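Local atomic coordinates of beta-galactosidase (Streptococcus pneumoniae, PDB entry 4CU9), a protein that probably binds galactose-containing glycans as a carbohydrate-binding module of a large multimodular beta-galactosidase that hydrolyses terminal beta-galactosides. Residues S90-E101 with R162-G173; L100-F108 with F153-M161. All coordinates share one frame; numbering follows the deposited sequence.

Contact 1. Residues S90-E101 with R162-G173; sequences SGTDAPSKLVLE and RWRMERKADKSG. With EDO (1,2-ethanediol), chain D.
E101 sits between two arginines of the neighbouring strand and ties both to its carboxylate. OE1 takes R162 side-on: NE comes nearly along the C-O axis at 2.8 Å, and NH2 uses the syn lone pair of the same oxygen, with carboxylate and guanidinium only 10° from coplanar. R164 meets the other oxygen, its NE lying 2.9 Å from E101 OE2 and well above the carboxylate plane. The bend of R164 at chi3 (62°) brings the NE edge of its guanidinium to E101 OE2, with V99 over one face, and a water bridges R164 NH2 and E101 OE2. Beyond this network, R162 NH1 and NH2 hold an ethanediol, which Y117 also binds, while W132 makes a cation-pi contact with R162.

On the face carrying L98, L100 and W163, L100 CD1 lies over the six-membered ring of the indole, 3.8 Å from its centroid, and L98 CD1 comes within 3.3 Å of W163 CE3. Y137 meets the indole edge-to-face from outside the two segments.

Paired backbone bonds at V99–R164 and E101–R162 set this register. Beyond the K97–E166 end of the pair, K168 NZ reaches D93 OD2 at 2.8 Å in a salt bridge, and K171 NZ bonds T92 O. The antiparallel pair 97-101/162-166 belongs to the beta-sandwich of a galactose-binding-like domain, with L98, L100, W163 and M165 on its inward face and V99 among charged residues on the other.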
loop_
_atom_site.group_PDB
_atom_site.type_symbol
_atom_site.label_atom_id
_atom_site.label_comp_id
_atom_site.label_asym_id
_atom_site.label_seq_id
_atom_site.Cartn_x
_atom_site.Cartn_y
_atom_site.Cartn_z
ATOM N N SER A 90 16.217 3.997 10.863
ATOM C CA SER A 90 17.270 2.953 10.896
ATOM C C SER A 90 16.823 1.640 10.266
ATOM O O SER A 90 17.612 0.996 9.607
ATOM C CB SER A 90 17.773 2.673 12.316
ATOM O OG SER A 90 16.670 2.377 13.149
ATOM N N GLY A 91 15.551 1.291 10.417
ATOM C CA GLY A 91 15.051 0.006 9.979
ATOM C C GLY A 91 14.327 0.013 8.631
ATOM O O GLY A 91 14.157 -1.059 7.999
ATOM N N THR A 92 13.882 1.192 8.199
ATOM C CA THR A 92 12.956 1.296 7.085
ATOM C C THR A 92 13.353 2.343 6.063
ATOM O O THR A 92 14.200 3.219 6.349
ATOM C CB THR A 92 11.529 1.574 7.558
ATOM O OG1 THR A 92 11.450 2.841 8.208
ATOM C CG2 THR A 92 11.032 0.449 8.483
ATOM N N ASP A 93 12.735 2.251 4.872
ATOM C CA ASP A 93 12.985 3.183 3.803
ATOM C C ASP A 93 11.913 3.059 2.738
ATOM O O ASP A 93 11.045 2.158 2.802
ATOM C CB ASP A 93 14.366 2.921 3.183
ATOM C CG ASP A 93 14.963 4.139 2.423
ATOM O OD1 ASP A 93 14.313 5.173 2.214
ATOM O OD2 ASP A 93 16.128 4.040 2.051
ATOM N N ALA A 94 12.012 3.956 1.754
ATOM C CA ALA A 94 11.384 3.765 0.457
ATOM C C ALA A 94 11.875 2.420 -0.106
ATOM O O ALA A 94 12.919 1.916 0.296
ATOM C CB ALA A 94 11.755 4.896 -0.508
ATOM N N PRO A 95 11.119 1.835 -1.050
ATOM C CA PRO A 95 11.509 0.549 -1.578
ATOM C C PRO A 95 12.527 0.692 -2.715
ATOM O O PRO A 95 12.682 1.789 -3.271
ATOM C CB PRO A 95 10.196 0.001 -2.151
ATOM C CG PRO A 95 9.397 1.239 -2.517
ATOM C CD PRO A 95 9.776 2.249 -1.500
ATOM N N SER A 96 13.197 -0.416 -3.038
ATOM C CA SER A 96 14.160 -0.484 -4.145
ATOM C C SER A 96 13.442 -0.706 -5.437
ATOM O O SER A 96 13.914 -0.329 -6.488
ATOM C CB SER A 96 15.148 -1.648 -3.900
ATOM O OG SER A 96 14.460 -2.838 -3.514
ATOM N N LYS A 97 12.269 -1.332 -5.374
ATOM C CA LYS A 97 11.447 -1.657 -6.558
ATOM C C LYS A 97 9.991 -1.415 -6.192
ATOM O O LYS A 97 9.601 -1.657 -5.039
ATOM C CB LYS A 97 11.616 -3.106 -6.916
ATOM C CG LYS A 97 10.878 -3.555 -8.152
ATOM C CD LYS A 97 10.738 -5.077 -8.190
ATOM C CE LYS A 97 9.714 -5.506 -9.225
ATOM N NZ LYS A 97 10.017 -4.785 -10.527
ATOM N N LEU A 98 9.207 -0.963 -7.162
ATOM C CA LEU A 98 7.849 -0.412 -6.956
ATOM C C LEU A 98 7.050 -0.802 -8.204
ATOM O O LEU A 98 7.397 -0.371 -9.317
ATOM C CB LEU A 98 7.980 1.147 -6.827
ATOM C CG LEU A 98 6.787 2.034 -6.551
ATOM C CD1 LEU A 98 6.170 1.780 -5.177
ATOM C CD2 LEU A 98 7.114 3.505 -6.653
ATOM N N VAL A 99 6.032 -1.649 -8.059
ATOM C CA VAL A 99 5.136 -2.014 -9.173
ATOM C C VAL A 99 3.721 -1.593 -8.806
ATOM O O VAL A 99 3.224 -1.918 -7.675
ATOM C CB VAL A 99 5.121 -3.534 -9.437
ATOM C CG1 VAL A 99 4.134 -3.887 -10.529
ATOM C CG2 VAL A 99 6.527 -4.024 -9.758
ATOM N N LEU A 100 3.073 -0.864 -9.702
ATOM C CA LEU A 100 1.659 -0.504 -9.516
ATOM C C LEU A 100 0.783 -1.617 -10.060
ATOM O O LEU A 100 0.936 -2.041 -11.196
ATOM C CB LEU A 100 1.314 0.808 -10.234
ATOM C CG LEU A 100 -0.131 1.324 -10.163
ATOM C CD1 LEU A 100 -0.536 1.637 -8.727
ATOM C CD2 LEU A 100 -0.277 2.578 -11.011
ATOM N N GLU A 101 -0.224 -2.011 -9.301
ATOM C CA GLU A 101 -1.159 -3.015 -9.735
ATOM C C GLU A 101 -2.599 -2.687 -9.428
ATOM O O GLU A 101 -2.944 -2.073 -8.407
ATOM C CB GLU A 101 -0.828 -4.377 -9.109
ATOM C CG GLU A 101 0.541 -4.893 -9.487
ATOM C CD GLU A 101 0.932 -6.195 -8.810
ATOM O OE1 GLU A 101 0.574 -6.389 -7.627
ATOM O OE2 GLU A 101 1.604 -7.019 -9.489
ATOM N N ARG A 162 -2.944 -1.340 -5.592
ATOM C CA ARG A 162 -1.841 -1.520 -4.681
ATOM C C ARG A 162 -0.503 -1.224 -5.337
ATOM O O ARG A 162 -0.358 -1.176 -6.570
ATOM C CB ARG A 162 -1.828 -2.942 -4.074
ATOM C CG ARG A 162 -1.297 -4.016 -4.988
ATOM C CD ARG A 162 -1.366 -5.370 -4.362
ATOM N NE ARG A 162 -0.653 -6.331 -5.164
ATOM C CZ ARG A 162 -0.408 -7.579 -4.802
ATOM N NH1 ARG A 162 -0.847 -8.033 -3.618
ATOM N NH2 ARG A 162 0.254 -8.374 -5.632
ATOM N N TRP A 163 0.486 -1.080 -4.467
ATOM C CA TRP A 163 1.875 -1.030 -4.872
ATOM C C TRP A 163 2.530 -2.279 -4.313
ATOM O O TRP A 163 2.478 -2.550 -3.064
ATOM C CB TRP A 163 2.572 0.223 -4.332
ATOM C CG TRP A 163 2.115 1.480 -4.952
ATOM C CD1 TRP A 163 1.141 2.282 -4.518
ATOM C CD2 TRP A 163 2.575 2.030 -6.184
ATOM N NE1 TRP A 163 0.974 3.338 -5.370
ATOM C CE2 TRP A 163 1.843 3.200 -6.416
ATOM C CE3 TRP A 163 3.535 1.650 -7.108
ATOM C CZ2 TRP A 163 2.079 4.025 -7.516
ATOM C CZ3 TRP A 163 3.763 2.487 -8.227
ATOM C CH2 TRP A 163 3.033 3.657 -8.390
ATOM N N ARG A 164 3.086 -3.078 -5.219
ATOM C CA ARG A 164 3.854 -4.277 -4.863
ATOM C C ARG A 164 5.315 -3.872 -4.830
ATOM O O ARG A 164 5.900 -3.488 -5.842
ATOM C CB ARG A 164 3.589 -5.425 -5.823
ATOM C CG ARG A 164 4.404 -6.704 -5.523
ATOM C CD ARG A 164 3.820 -7.886 -6.268
ATOM N NE ARG A 164 3.852 -7.720 -7.715
ATOM C CZ ARG A 164 4.938 -7.823 -8.473
ATOM N NH1 ARG A 164 6.133 -8.126 -7.960
ATOM N NH2 ARG A 164 4.838 -7.649 -9.774
ATOM N N MET A 165 5.888 -3.876 -3.636
ATOM C CA MET A 165 7.186 -3.244 -3.397
ATOM C C MET A 165 8.222 -4.248 -2.867
ATOM O O MET A 165 7.889 -5.326 -2.372
ATOM C CB MET A 165 7.006 -2.120 -2.396
ATOM C CG MET A 165 6.061 -1.001 -2.852
ATOM S SD MET A 165 5.643 0.209 -1.534
ATOM C CE MET A 165 4.513 -0.704 -0.514
ATOM N N GLU A 166 9.483 -3.886 -3.023
ATOM C CA GLU A 166 10.580 -4.629 -2.429
ATOM C C GLU A 166 11.362 -3.705 -1.565
ATOM O O GLU A 166 11.756 -2.596 -1.991
ATOM C CB GLU A 166 11.477 -5.229 -3.494
ATOM C CG GLU A 166 10.766 -6.323 -4.295
ATOM C CD GLU A 166 11.688 -7.054 -5.274
ATOM O OE1 GLU A 166 12.924 -6.888 -5.211
ATOM O OE2 GLU A 166 11.156 -7.815 -6.113
ATOM N N ARG A 167 11.570 -4.128 -0.332
ATOM C CA ARG A 167 12.493 -3.416 0.535
ATOM C C ARG A 167 13.903 -3.391 -0.013
ATOM O O ARG A 167 14.324 -4.280 -0.783
ATOM C CB ARG A 167 12.507 -3.998 1.946
ATOM C CG ARG A 167 13.113 -5.393 2.054
ATOM C CD ARG A 167 13.198 -5.849 3.521
ATOM N NE ARG A 167 13.604 -7.258 3.584
ATOM C CZ ARG A 167 14.835 -7.684 3.357
ATOM N NH1 ARG A 167 15.825 -6.815 3.090
ATOM N NH2 ARG A 167 15.100 -8.992 3.394
ATOM N N LYS A 168 14.657 -2.380 0.409
ATOM C CA LYS A 168 16.094 -2.353 0.107
ATOM C C LYS A 168 16.851 -3.437 0.877
ATOM O O LYS A 168 16.500 -3.781 2.016
ATOM C CB LYS A 168 16.709 -0.975 0.407
ATOM C CG LYS A 168 16.090 0.138 -0.390
ATOM C CD LYS A 168 16.704 1.496 -0.068
ATOM C CE LYS A 168 16.116 2.567 -0.988
ATOM N NZ LYS A 168 16.629 3.919 -0.687
ATOM N N ALA A 169 17.937 -3.913 0.273
ATOM C CA ALA A 169 18.744 -4.999 0.864
ATOM C C ALA A 169 19.359 -4.610 2.213
ATOM O O ALA A 169 19.530 -5.461 3.071
ATOM C CB ALA A 169 19.815 -5.459 -0.108
ATOM N N ASP A 170 19.662 -3.336 2.425
ATOM C CA ASP A 170 20.231 -2.900 3.692
ATOM C C ASP A 170 19.165 -2.360 4.683
ATOM O O ASP A 170 19.497 -1.656 5.635
ATOM C CB ASP A 170 21.380 -1.886 3.451
ATOM C CG ASP A 170 21.024 -0.751 2.456
ATOM O OD1 ASP A 170 19.861 -0.639 1.994
ATOM O OD2 ASP A 170 21.953 0.053 2.129
ATOM N N LYS A 171 17.889 -2.696 4.453
ATOM C CA LYS A 171 16.805 -2.297 5.323
ATOM C C LYS A 171 15.936 -3.497 5.717
ATOM O O LYS A 171 15.964 -4.536 5.051
ATOM C CB LYS A 171 15.950 -1.249 4.589
ATOM C CG LYS A 171 16.697 0.038 4.275
ATOM C CD LYS A 171 16.760 0.896 5.513
ATOM C CE LYS A 171 17.650 2.109 5.341
ATOM N NZ LYS A 171 17.404 3.015 6.504
ATOM N N SER A 172 15.126 -3.326 6.759
ATOM C CA SER A 172 14.278 -4.402 7.290
ATOM C C SER A 172 12.799 -4.228 6.943
ATOM O O SER A 172 11.945 -5.011 7.391
ATOM C CB SER A 172 14.447 -4.497 8.803
ATOM O OG SER A 172 15.728 -4.997 9.137
ATOM N N GLY A 173 12.486 -3.193 6.159
ATOM C CA GLY A 173 11.132 -3.004 5.703
ATOM C C GLY A 173 10.962 -1.744 4.881
ATOM O O GLY A 173 11.911 -0.975 4.643
HETATM C C1 EDO D . 0.516 -11.320 -2.347
HETATM O O1 EDO D . 0.457 -9.980 -1.815
HETATM C C2 EDO D . -0.114 -11.508 -3.733
HETATM O O2 EDO D . 0.763 -11.007 -4.740
HETATM O O HOH W 1 13.294 -0.396 2.107
HETATM O O HOH W 2 2.959 -7.380 -11.710
#

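Contact 2. Residues L100-F108 with F153-M161; sequences LERYVGPGF and FKAVKAKAM. Unlike the reference sequence in segment 153-161: A160 (reference Val).
R102 and M161 face each other as a non-hydrogen-bonded antiparallel pair in the jelly-roll-like beta-sandwich, where strand 97-103 passes the turn between strands 149-158 and 160-166. M161 folds back on itself, with chi2 -73° and chi3 -61°, so that SD rests 3.5 Å from R102 CB while the terminal methyl swings inward and CE lies 3.8 Å from L100 CD1. R102 leaves the same face and runs extended from CG to NE, past M161 and across the side chain of V156; its CD is 3.8 Å from V156 CB. The guanidinium is held at its edge by a water lying in its plane, which accepts from R102 NH1 and donates to Y103 O and K157 O, linking the arginine to the backbone of both segments.

L100 turns its second methyl to the incoming strand. CD2 stands over one face of the F153 ring, 3.6 Å from the centroid, the two side chains crossing at about a right angle. F181 of strand 173-182 touches both L100 and M161, and V135 packs on both L100 and F153, so that L100, F153 and M161 share neighbours in the hydrophobic interior.

Just beyond the R102–M161 pair, Y103 N donates to A160 O at 3.0 Å. Y103 CB packs against A160 CB, and the edge of the F108 ring meets K159 CB; residue 160 is valine in the reference sequence. W132 meets the Y103 ring edge-to-face. Y103 OH donates to P106 O at 2.6 Å, in the carbonyl plane and on a lone pair, and G105 N lies 3.3 Å above the ring plane, over its centre.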
loop_
_atom_site.group_PDB
_atom_site.type_symbol
_atom_site.label_atom_id
_atom_site.label_comp_id
_atom_site.label_asym_id
_atom_site.label_seq_id
_atom_site.Cartn_x
_atom_site.Cartn_y
_atom_site.Cartn_z
ATOM N N LEU A 100 3.073 -0.864 -9.702
ATOM C CA LEU A 100 1.659 -0.504 -9.516
ATOM C C LEU A 100 0.783 -1.617 -10.060
ATOM O O LEU A 100 0.936 -2.041 -11.196
ATOM C CB LEU A 100 1.314 0.808 -10.234
ATOM C CG LEU A 100 -0.131 1.324 -10.163
ATOM C CD1 LEU A 100 -0.536 1.637 -8.727
ATOM C CD2 LEU A 100 -0.277 2.578 -11.011
ATOM N N GLU A 101 -0.224 -2.011 -9.301
ATOM C CA GLU A 101 -1.159 -3.015 -9.735
ATOM C C GLU A 101 -2.599 -2.687 -9.428
ATOM O O GLU A 101 -2.944 -2.073 -8.407
ATOM C CB GLU A 101 -0.828 -4.377 -9.109
ATOM C CG GLU A 101 0.541 -4.893 -9.487
ATOM C CD GLU A 101 0.932 -6.195 -8.810
ATOM O OE1 GLU A 101 0.574 -6.389 -7.627
ATOM O OE2 GLU A 101 1.604 -7.019 -9.489
ATOM N N ARG A 102 -3.465 -3.143 -10.329
ATOM C CA ARG A 102 -4.903 -3.006 -10.150
ATOM C C ARG A 102 -5.517 -4.372 -9.888
ATOM O O ARG A 102 -5.080 -5.371 -10.440
ATOM C CB ARG A 102 -5.546 -2.345 -11.379
ATOM C CG ARG A 102 -5.423 -3.138 -12.664
ATOM C CD ARG A 102 -5.980 -2.341 -13.843
ATOM N NE ARG A 102 -5.769 -2.995 -15.136
ATOM C CZ ARG A 102 -6.626 -3.821 -15.723
ATOM N NH1 ARG A 102 -7.767 -4.133 -15.146
ATOM N NH2 ARG A 102 -6.338 -4.329 -16.912
ATOM N N TYR A 103 -6.541 -4.417 -9.041
ATOM C CA TYR A 103 -7.166 -5.672 -8.697
ATOM C C TYR A 103 -8.013 -6.166 -9.875
ATOM O O TYR A 103 -8.796 -5.416 -10.418
ATOM C CB TYR A 103 -7.995 -5.532 -7.428
ATOM C CG TYR A 103 -8.614 -6.821 -6.983
ATOM C CD1 TYR A 103 -7.817 -7.841 -6.460
ATOM C CD2 TYR A 103 -9.996 -7.041 -7.100
ATOM C CE1 TYR A 103 -8.389 -9.035 -6.068
ATOM C CE2 TYR A 103 -10.561 -8.248 -6.723
ATOM C CZ TYR A 103 -9.749 -9.229 -6.198
ATOM O OH TYR A 103 -10.284 -10.435 -5.783
ATOM N N VAL A 104 -7.831 -7.423 -10.252
ATOM C CA VAL A 104 -8.598 -8.031 -11.343
ATOM C C VAL A 104 -9.166 -9.386 -10.910
ATOM O O VAL A 104 -9.582 -10.182 -11.761
ATOM C CB VAL A 104 -7.731 -8.246 -12.594
ATOM C CG1 VAL A 104 -7.281 -6.925 -13.233
ATOM C CG2 VAL A 104 -6.513 -9.117 -12.272
ATOM N N GLY A 105 -9.219 -9.643 -9.594
ATOM C CA GLY A 105 -9.697 -10.927 -9.122
ATOM C C GLY A 105 -11.200 -10.979 -8.906
ATOM O O GLY A 105 -11.960 -10.091 -9.339
ATOM N N PRO A 106 -11.659 -12.030 -8.223
ATOM C CA PRO A 106 -13.096 -12.135 -7.947
ATOM C C PRO A 106 -13.617 -11.079 -6.990
ATOM O O PRO A 106 -12.830 -10.337 -6.358
ATOM C CB PRO A 106 -13.228 -13.543 -7.371
ATOM C CG PRO A 106 -11.903 -13.801 -6.721
ATOM C CD PRO A 106 -10.907 -13.163 -7.653
ATOM N N GLY A 107 -14.943 -10.998 -6.871
ATOM C CA GLY A 107 -15.551 -10.144 -5.881
ATOM C C GLY A 107 -15.024 -10.535 -4.499
ATOM O O GLY A 107 -14.577 -11.652 -4.280
ATOM N N PHE A 108 -14.987 -9.592 -3.589
ATOM C CA PHE A 108 -14.333 -9.781 -2.278
ATOM C C PHE A 108 -14.935 -8.867 -1.245
ATOM O O PHE A 108 -15.696 -7.952 -1.571
ATOM C CB PHE A 108 -12.827 -9.469 -2.393
ATOM C CG PHE A 108 -12.549 -8.022 -2.763
ATOM C CD1 PHE A 108 -12.630 -7.617 -4.059
ATOM C CD2 PHE A 108 -12.179 -7.094 -1.812
ATOM C CE1 PHE A 108 -12.418 -6.284 -4.402
ATOM C CE2 PHE A 108 -11.952 -5.773 -2.147
ATOM C CZ PHE A 108 -12.038 -5.369 -3.448
ATOM N N PHE A 153 -0.637 7.450 -14.680
ATOM C CA PHE A 153 -0.795 6.283 -15.489
ATOM C C PHE A 153 -2.023 6.419 -16.381
ATOM O O PHE A 153 -2.846 7.293 -16.174
ATOM C CB PHE A 153 -0.819 5.003 -14.636
ATOM C CG PHE A 153 -1.655 5.100 -13.367
ATOM C CD1 PHE A 153 -1.152 5.709 -12.235
ATOM C CD2 PHE A 153 -2.949 4.609 -13.342
ATOM C CE1 PHE A 153 -1.920 5.798 -11.079
ATOM C CE2 PHE A 153 -3.726 4.674 -12.196
ATOM C CZ PHE A 153 -3.216 5.288 -11.068
ATOM N N LYS A 154 -2.138 5.553 -17.379
ATOM C CA LYS A 154 -3.350 5.508 -18.182
ATOM C C LYS A 154 -4.523 5.062 -17.280
ATOM O O LYS A 154 -4.388 4.164 -16.443
ATOM C CB LYS A 154 -3.159 4.594 -19.391
ATOM C CG LYS A 154 -4.414 4.406 -20.223
ATOM C CD LYS A 154 -4.105 3.755 -21.567
ATOM C CE LYS A 154 -5.393 3.600 -22.361
ATOM N NZ LYS A 154 -5.154 3.495 -23.822
ATOM N N ALA A 155 -5.663 5.729 -17.445
ATOM C CA ALA A 155 -6.813 5.503 -16.602
ATOM C C ALA A 155 -7.270 4.042 -16.610
ATOM O O ALA A 155 -7.343 3.408 -17.659
ATOM C CB ALA A 155 -7.950 6.423 -17.014
ATOM N N VAL A 156 -7.528 3.510 -15.423
ATOM C CA VAL A 156 -8.047 2.173 -15.251
ATOM C C VAL A 156 -9.207 2.229 -14.265
ATOM O O VAL A 156 -9.312 3.143 -13.428
ATOM C CB VAL A 156 -6.973 1.180 -14.712
ATOM C CG1 VAL A 156 -5.817 1.001 -15.712
ATOM C CG2 VAL A 156 -6.405 1.640 -13.389
ATOM N N LYS A 157 -10.079 1.247 -14.384
ATOM C CA LYS A 157 -11.170 1.027 -13.451
ATOM C C LYS A 157 -10.783 -0.073 -12.482
ATOM O O LYS A 157 -10.255 -1.112 -12.898
ATOM C CB LYS A 157 -12.419 0.632 -14.224
ATOM C CG LYS A 157 -12.993 1.782 -15.039
ATOM C CD LYS A 157 -14.279 1.374 -15.780
ATOM N N ALA A 158 -11.037 0.143 -11.189
ATOM C CA ALA A 158 -10.679 -0.819 -10.175
ATOM C C ALA A 158 -11.421 -0.579 -8.859
ATOM O O ALA A 158 -11.821 0.551 -8.521
ATOM C CB ALA A 158 -9.177 -0.777 -9.924
ATOM N N LYS A 159 -11.588 -1.663 -8.139
ATOM C CA LYS A 159 -12.147 -1.645 -6.788
ATOM C C LYS A 159 -11.044 -1.576 -5.739
ATOM O O LYS A 159 -11.310 -1.296 -4.555
ATOM C CB LYS A 159 -12.981 -2.894 -6.596
ATOM C CG LYS A 159 -14.269 -2.824 -7.399
ATOM C CD LYS A 159 -15.137 -4.062 -7.354
ATOM C CE LYS A 159 -16.293 -3.836 -8.350
ATOM N NZ LYS A 159 -17.383 -4.851 -8.367
ATOM N N ALA A 160 -9.816 -1.846 -6.165
ATOM C CA ALA A 160 -8.646 -1.810 -5.272
ATOM C C ALA A 160 -7.405 -1.617 -6.119
ATOM O O ALA A 160 -7.324 -2.162 -7.228
ATOM C CB ALA A 160 -8.508 -3.096 -4.472
ATOM N N MET A 161 -6.466 -0.834 -5.597
ATOM C CA MET A 161 -5.155 -0.611 -6.236
ATOM C C MET A 161 -4.120 -0.900 -5.171
ATOM O O MET A 161 -4.415 -0.791 -3.987
ATOM C CB MET A 161 -5.011 0.834 -6.710
ATOM C CG MET A 161 -6.014 1.207 -7.785
ATOM S SD MET A 161 -5.747 0.525 -9.427
ATOM C CE MET A 161 -4.161 1.187 -9.856
HETATM O O HOH W 3 -8.857 -3.399 -12.515
HETATM O O HOH W 4 -11.036 -4.233 -9.215
#

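Overall arrangement
Contact 2 takes up the end of the 97-103/160-166 pairing of contact 1 and adds strand 149-158; L100 and E101 belong to both. The centres lie about 21 Å apart, and contact 2 is nested within the chain loop that contact 1 closes. L100 serves both contacts from the sandwich interior, whereas E101 turns to the opposite face, with its side chain about 5 Å (nearest atoms) from the ethanediol. That molecule probably comes from the crystallisation liquor. The calcium ion, bound by Y37, D40, D42, I177 and E178, lies about 13 Å from the W163 side chain.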